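Local coordinates for DUF1893 domain-containing protein (Thermotoga maritima, PDB 1VK9) that is of unknown function but has a cytidine deaminase-like fold, is found ADP-ribosylated and binds zinc ions in the crystal, at residues K69-A74 with K94-L99; H86-V91 with S108-I113. All blocks are in the same frame, centred on the assembly; numbering follows the deposited sequence.

Contact 1. Residues K69-A74 with K94-L99; sequences KMVGKA and KPALKL
The methyl group of Ala96 rests on the backbone of the Val71-Lys73 turn, where strand 70-71 gives way to helix 73-82. Ala96 CB lies 3.4 Å from Val71 O and 3.5 Å from Gly72 C, with Lys73 N a little farther off. From the strand side Val71 adds one branch: its CG1, anti to the backbone N (chi1 175°), comes to 4.1 Å from Ala96 CB. Beyond the turn, the aliphatic part of Lys73 runs across the face of helix 94-102. Its CD meets Pro95 CB at 4.1 Å and its CG meets Leu99 CD2 at 4.1 Å, and the lysine crosses both side chains at about a right angle. Pro95, Ala96 and Leu99 all direct their CB atoms at the turn; the contact is van der Waals packing of methyl and methylene groups on one another and on the turn's backbone. No hydrogen bond joins the two segments. The polar groups of Lys73 are satisfied farther out: NZ bonds to the carbonyl oxygens of Leu132 and Met134, and the backbone N to Glu128 OE1. Gly72 occupies the N-cap position of helix 73-82. The backbones are nearest one residue on, with Lys73 CA 4.3 Å from Ala96 CA. Ala96 touches Ala76, and Leu99 touches Ser77 and Leu80, so helix 94-102 packs along helix 73-82. These are the helices that follow the neighbouring parallel strands 70-71 and 86-93, an alpha/beta arrangement in keeping with the cytidine deaminase-like fold.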
loop_
_atom_site.group_PDB
_atom_site.type_symbol
_atom_site.label_atom_id
_atom_site.label_comp_id
_atom_site.label_asym_id
_atom_site.label_seq_id
_atom_site.Cartn_x
_atom_site.Cartn_y
_atom_site.Cartn_z
ATOM N N LYS A 69 4.377 4.611 4.529
ATOM C CA LYS A 69 4.745 4.855 5.930
ATOM C C LYS A 69 3.945 3.912 6.866
ATOM O O LYS A 69 4.478 3.353 7.832
ATOM C CB LYS A 69 4.414 6.314 6.262
ATOM C CG LYS A 69 5.452 7.124 6.997
ATOM C CD LYS A 69 4.857 8.522 7.246
ATOM C CE LYS A 69 5.889 9.540 7.657
ATOM N NZ LYS A 69 5.907 9.595 9.138
HETATM N N MSE A 70 2.664 3.735 6.562
HETATM C CA MSE A 70 1.758 3.066 7.461
HETATM C C MSE A 70 0.761 2.261 6.637
HETATM O O MSE A 70 -0.120 2.833 5.992
HETATM C CB MSE A 70 1.038 4.125 8.308
HETATM C CG MSE A 70 0.023 3.577 9.321
HETATM SE SE MSE A 70 0.840 2.416 10.715
HETATM C CE MSE A 70 1.956 3.767 11.831
ATOM N N VAL A 71 0.902 0.939 6.633
ATOM C CA VAL A 71 0.036 0.125 5.798
ATOM C C VAL A 71 -0.972 -0.654 6.638
ATOM O O VAL A 71 -0.620 -1.626 7.334
ATOM C CB VAL A 71 0.840 -0.769 4.830
ATOM C CG1 VAL A 71 -0.073 -1.694 4.047
ATOM C CG2 VAL A 71 1.575 0.086 3.848
ATOM N N GLY A 72 -2.223 -0.201 6.590
ATOM C CA GLY A 72 -3.312 -0.902 7.245
ATOM C C GLY A 72 -4.092 -1.700 6.220
ATOM O O GLY A 72 -3.750 -1.693 5.035
ATOM N N LYS A 73 -5.144 -2.377 6.661
ATOM C CA LYS A 73 -6.001 -3.132 5.743
ATOM C C LYS A 73 -6.577 -2.273 4.603
ATOM O O LYS A 73 -6.641 -2.709 3.437
ATOM C CB LYS A 73 -7.136 -3.779 6.510
ATOM C CG LYS A 73 -7.501 -5.120 6.024
ATOM C CD LYS A 73 -8.670 -5.637 6.819
ATOM C CE LYS A 73 -9.292 -6.765 6.092
ATOM N NZ LYS A 73 -9.766 -7.761 7.026
ATOM N N ALA A 74 -7.000 -1.057 4.945
ATOM C CA ALA A 74 -7.546 -0.167 3.939
ATOM C C ALA A 74 -6.532 0.067 2.808
ATOM O O ALA A 74 -6.856 -0.240 1.664
ATOM C CB ALA A 74 -8.001 1.099 4.546
ATOM N N LYS A 94 -1.135 -5.937 11.492
ATOM C CA LYS A 94 -1.369 -7.367 11.374
ATOM C C LYS A 94 -2.464 -7.731 10.358
ATOM O O LYS A 94 -2.269 -8.670 9.606
ATOM C CB LYS A 94 -1.675 -7.972 12.747
ATOM C CG LYS A 94 -1.492 -9.474 12.842
ATOM C CD LYS A 94 -1.592 -9.919 14.292
ATOM C CE LYS A 94 -2.806 -10.813 14.527
ATOM N NZ LYS A 94 -3.244 -10.720 15.938
ATOM N N PRO A 95 -3.611 -7.038 10.343
ATOM C CA PRO A 95 -4.624 -7.289 9.326
ATOM C C PRO A 95 -4.065 -7.139 7.926
ATOM O O PRO A 95 -4.324 -8.006 7.093
ATOM C CB PRO A 95 -5.671 -6.218 9.614
ATOM C CG PRO A 95 -5.572 -5.986 11.089
ATOM C CD PRO A 95 -4.088 -6.032 11.317
ATOM N N ALA A 96 -3.286 -6.089 7.681
ATOM C CA ALA A 96 -2.704 -5.870 6.365
ATOM C C ALA A 96 -1.756 -7.008 6.005
ATOM O O ALA A 96 -1.877 -7.599 4.933
ATOM C CB ALA A 96 -2.015 -4.506 6.276
ATOM N N LEU A 97 -0.861 -7.358 6.910
ATOM C CA LEU A 97 0.092 -8.425 6.641
ATOM C C LEU A 97 -0.637 -9.723 6.279
ATOM O O LEU A 97 -0.256 -10.423 5.338
ATOM C CB LEU A 97 1.027 -8.614 7.852
ATOM C CG LEU A 97 2.117 -9.695 7.897
ATOM C CD1 LEU A 97 3.161 -9.290 8.916
ATOM C CD2 LEU A 97 1.556 -11.068 8.290
ATOM N N LYS A 98 -1.692 -10.033 7.027
ATOM C CA LYS A 98 -2.435 -11.282 6.859
ATOM C C LYS A 98 -3.035 -11.314 5.466
ATOM O O LYS A 98 -3.032 -12.361 4.801
ATOM C CB LYS A 98 -3.570 -11.345 7.874
ATOM C CG LYS A 98 -3.445 -12.405 8.896
ATOM C CD LYS A 98 -3.060 -11.834 10.241
ATOM C CE LYS A 98 -3.967 -12.358 11.340
ATOM N NZ LYS A 98 -5.373 -11.921 11.076
ATOM N N LEU A 99 -3.529 -10.146 5.034
ATOM C CA LEU A 99 -4.226 -9.984 3.766
ATOM C C LEU A 99 -3.283 -10.176 2.602
ATOM O O LEU A 99 -3.588 -10.917 1.662
ATOM C CB LEU A 99 -4.892 -8.613 3.667
ATOM C CG LEU A 99 -5.848 -8.382 2.494
ATOM C CD1 LEU A 99 -7.038 -9.328 2.517
ATOM C CD2 LEU A 99 -6.329 -6.952 2.576
#

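Contact 2. Residues H86-V91 with S108-I113. With ZN (zinc ion), chain E.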
loop_
_atom_site.group_PDB
_atom_site.type_symbol
_atom_site.label_atom_id
_atom_site.label_comp_id
_atom_site.label_asym_id
_atom_site.label_seq_id
_atom_site.Cartn_x
_atom_site.Cartn_y
_atom_site.Cartn_z
ATOM N N HIS A 86 6.255 -4.954 -5.563
ATOM C CA HIS A 86 6.583 -5.083 -4.161
ATOM C C HIS A 86 6.048 -3.879 -3.393
ATOM O O HIS A 86 6.045 -2.763 -3.931
ATOM C CB HIS A 86 8.091 -5.188 -4.025
ATOM C CG HIS A 86 8.584 -5.390 -2.624
ATOM N ND1 HIS A 86 8.820 -6.637 -2.091
ATOM C CD2 HIS A 86 8.959 -4.500 -1.673
ATOM C CE1 HIS A 86 9.284 -6.511 -0.859
ATOM N NE2 HIS A 86 9.376 -5.224 -0.581
ATOM N N ILE A 87 5.583 -4.098 -2.159
ATOM C CA ILE A 87 5.229 -3.004 -1.264
ATOM C C ILE A 87 6.166 -3.082 -0.068
ATOM O O ILE A 87 6.287 -4.138 0.561
ATOM C CB ILE A 87 3.779 -3.136 -0.788
ATOM C CG1 ILE A 87 2.822 -3.192 -1.977
ATOM C CG2 ILE A 87 3.403 -1.999 0.152
ATOM C CD1 ILE A 87 1.492 -3.826 -1.658
ATOM N N HIS A 88 6.854 -1.977 0.227
ATOM C CA HIS A 88 7.650 -1.867 1.443
ATOM C C HIS A 88 6.939 -0.927 2.381
ATOM O O HIS A 88 6.743 0.228 2.054
ATOM C CB HIS A 88 9.054 -1.324 1.178
ATOM C CG HIS A 88 9.884 -1.193 2.422
ATOM N ND1 HIS A 88 10.333 -2.282 3.137
ATOM C CD2 HIS A 88 10.322 -0.101 3.094
ATOM C CE1 HIS A 88 11.029 -1.871 4.184
ATOM N NE2 HIS A 88 11.041 -0.550 4.181
ATOM N N ALA A 89 6.557 -1.442 3.541
ATOM C CA ALA A 89 5.839 -0.687 4.552
ATOM C C ALA A 89 6.787 -0.384 5.706
ATOM O O ALA A 89 7.414 -1.298 6.255
ATOM C CB ALA A 89 4.647 -1.503 5.054
ATOM N N LYS A 90 6.907 0.885 6.088
ATOM C CA LYS A 90 7.743 1.209 7.240
ATOM C C LYS A 90 7.103 0.608 8.500
ATOM O O LYS A 90 7.788 0.022 9.332
ATOM C CB LYS A 90 7.993 2.712 7.354
ATOM C CG LYS A 90 8.789 3.108 8.586
ATOM C CD LYS A 90 9.182 4.572 8.544
ATOM C CE LYS A 90 9.751 5.002 9.880
ATOM N NZ LYS A 90 10.877 5.931 9.661
ATOM N N VAL A 91 5.784 0.736 8.610
ATOM C CA VAL A 91 4.999 0.034 9.614
ATOM C C VAL A 91 3.811 -0.615 8.907
ATOM O O VAL A 91 3.133 0.047 8.114
ATOM C CB VAL A 91 4.401 0.993 10.685
ATOM C CG1 VAL A 91 3.656 0.205 11.742
ATOM C CG2 VAL A 91 5.437 1.804 11.327
ATOM N N SER A 108 7.539 -6.152 2.227
ATOM C CA SER A 108 8.502 -6.195 3.312
ATOM C C SER A 108 8.120 -5.088 4.268
ATOM O O SER A 108 7.380 -4.185 3.872
ATOM C CB SER A 108 9.934 -6.013 2.787
ATOM O OG SER A 108 10.045 -4.821 2.036
ATOM N N TYR A 109 8.603 -5.158 5.514
ATOM C CA TYR A 109 8.228 -4.174 6.525
ATOM C C TYR A 109 9.319 -3.922 7.561
ATOM O O TYR A 109 10.198 -4.748 7.746
ATOM C CB TYR A 109 6.904 -4.549 7.209
ATOM C CG TYR A 109 6.873 -5.905 7.909
ATOM C CD1 TYR A 109 6.501 -7.058 7.191
ATOM C CD2 TYR A 109 7.191 -6.039 9.277
ATOM C CE1 TYR A 109 6.471 -8.306 7.779
ATOM C CE2 TYR A 109 7.152 -7.297 9.890
ATOM C CZ TYR A 109 6.783 -8.424 9.119
ATOM O OH TYR A 109 6.700 -9.686 9.649
ATOM N N ASP A 110 9.285 -2.770 8.221
ATOM C CA ASP A 110 10.280 -2.487 9.250
ATOM C C ASP A 110 9.736 -2.854 10.631
ATOM O O ASP A 110 10.452 -3.427 11.433
ATOM C CB ASP A 110 10.774 -1.039 9.167
ATOM C CG ASP A 110 11.389 -0.719 7.803
ATOM O OD1 ASP A 110 12.120 -1.594 7.272
ATOM O OD2 ASP A 110 11.183 0.357 7.157
ATOM N N GLU A 111 8.464 -2.553 10.889
ATOM C CA GLU A 111 7.815 -2.813 12.170
ATOM C C GLU A 111 6.438 -3.382 11.864
ATOM O O GLU A 111 5.825 -3.003 10.867
ATOM C CB GLU A 111 7.688 -1.523 13.013
ATOM C CG GLU A 111 7.118 -1.802 14.405
ATOM C CD GLU A 111 6.852 -0.579 15.304
ATOM O OE1 GLU A 111 7.276 0.532 14.940
ATOM O OE2 GLU A 111 6.227 -0.744 16.409
ATOM N N LYS A 112 5.958 -4.293 12.711
ATOM C CA LYS A 112 4.605 -4.868 12.589
ATOM C C LYS A 112 3.847 -4.405 13.820
ATOM O O LYS A 112 4.438 -4.292 14.873
ATOM C CB LYS A 112 4.739 -6.384 12.529
ATOM C CG LYS A 112 3.515 -7.255 12.563
ATOM C CD LYS A 112 4.021 -8.668 12.945
ATOM C CE LYS A 112 2.902 -9.647 13.286
ATOM N NZ LYS A 112 3.269 -11.042 12.860
ATOM N N ILE A 113 2.569 -4.061 13.695
ATOM C CA ILE A 113 1.756 -3.676 14.865
ATOM C C ILE A 113 0.367 -4.338 14.804
ATOM O O ILE A 113 -0.080 -4.666 13.722
ATOM C CB ILE A 113 1.660 -2.140 14.982
ATOM C CG1 ILE A 113 1.000 -1.522 13.740
ATOM C CG2 ILE A 113 3.027 -1.547 15.237
ATOM C CD1 ILE A 113 0.539 -0.082 13.957
HETATM ZN ZN ZN E . 11.985 0.694 5.525
HETATM O O HOH W 1 11.042 2.693 5.418
#
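Ser108 OG sits between two histidine rings, 2.7 Å from His86 NE2 and 2.8 Å from His88 ND1, and is hydrogen-bonded to both. With OG between its own backbone N and carbonyl carbon (chi1 55°), Ser108 places the hydroxyl between the two rings. Both histidines carry CG anti to the backbone N, which brings their rings to the hydroxyl edge-on. His88 ND1 is the donor in a fairly straight bond lying close to its ring plane; for His86 either partner could give the proton. The ND1 bond to the serine and the NE2 bond to zinc, 2.1 Å long, hold the His88 ring from two sides; Ser108 is thus a second-shell residue that helps position a zinc ligand. Asp110 OD2 binds the same ion at 1.9 Å, and a water molecule is a third ligand, its O 2.2 Å from the zinc. The imidazole and carboxylate planes are turned 65° from each other. Farther along, Val91 CG1 packs on Ile113 CG1 at 3.7 Å. The backbones pair as parallel strands: Ile87 O accepts from Ser108 N, Ser108 O from Ala89 N, and Ala89 O from Asp110 N. At the strand corners the bond from Glu111 N to Lys90 O is weak. Glu111 OE2 is covalently linked to an unidentified bound group, possibly related to the reported ADP-ribosylation. His86 ND1 bonds to Ser106 OG. The pairing closes the beta-alpha-beta unit of strand 86-93, helix 94-102 and strand 107-109. Strands 65-68 and 70-71 flank strand 86-93 on its other edge; helix 15-27 covers His88, whereas Ile87 and Tyr109 touch helix 94-102.

How the contacts relate
The centres of the two contacts are about 9 Å apart, and their segments alternate along the chain: 69-74, 86-91, 94-99, 108-113. Strand 86-93, helix 94-102 and strand 107-109 form a beta-alpha-beta unit; contact 2 pairs its two strands, and contact 1 packs its helix against the turn following strand 70-71. That strand is itself a neighbour of 86-93 in the mixed sheet. The contacts also touch directly, with probable hydrogen bonds from Val71 N to Val91 O and from Lys94 N to Ile113 O, and Leu97 packing on Tyr109. Sheet pairing, helix packing and a zinc site thus meet within one compact region of the cytidine deaminase-like fold.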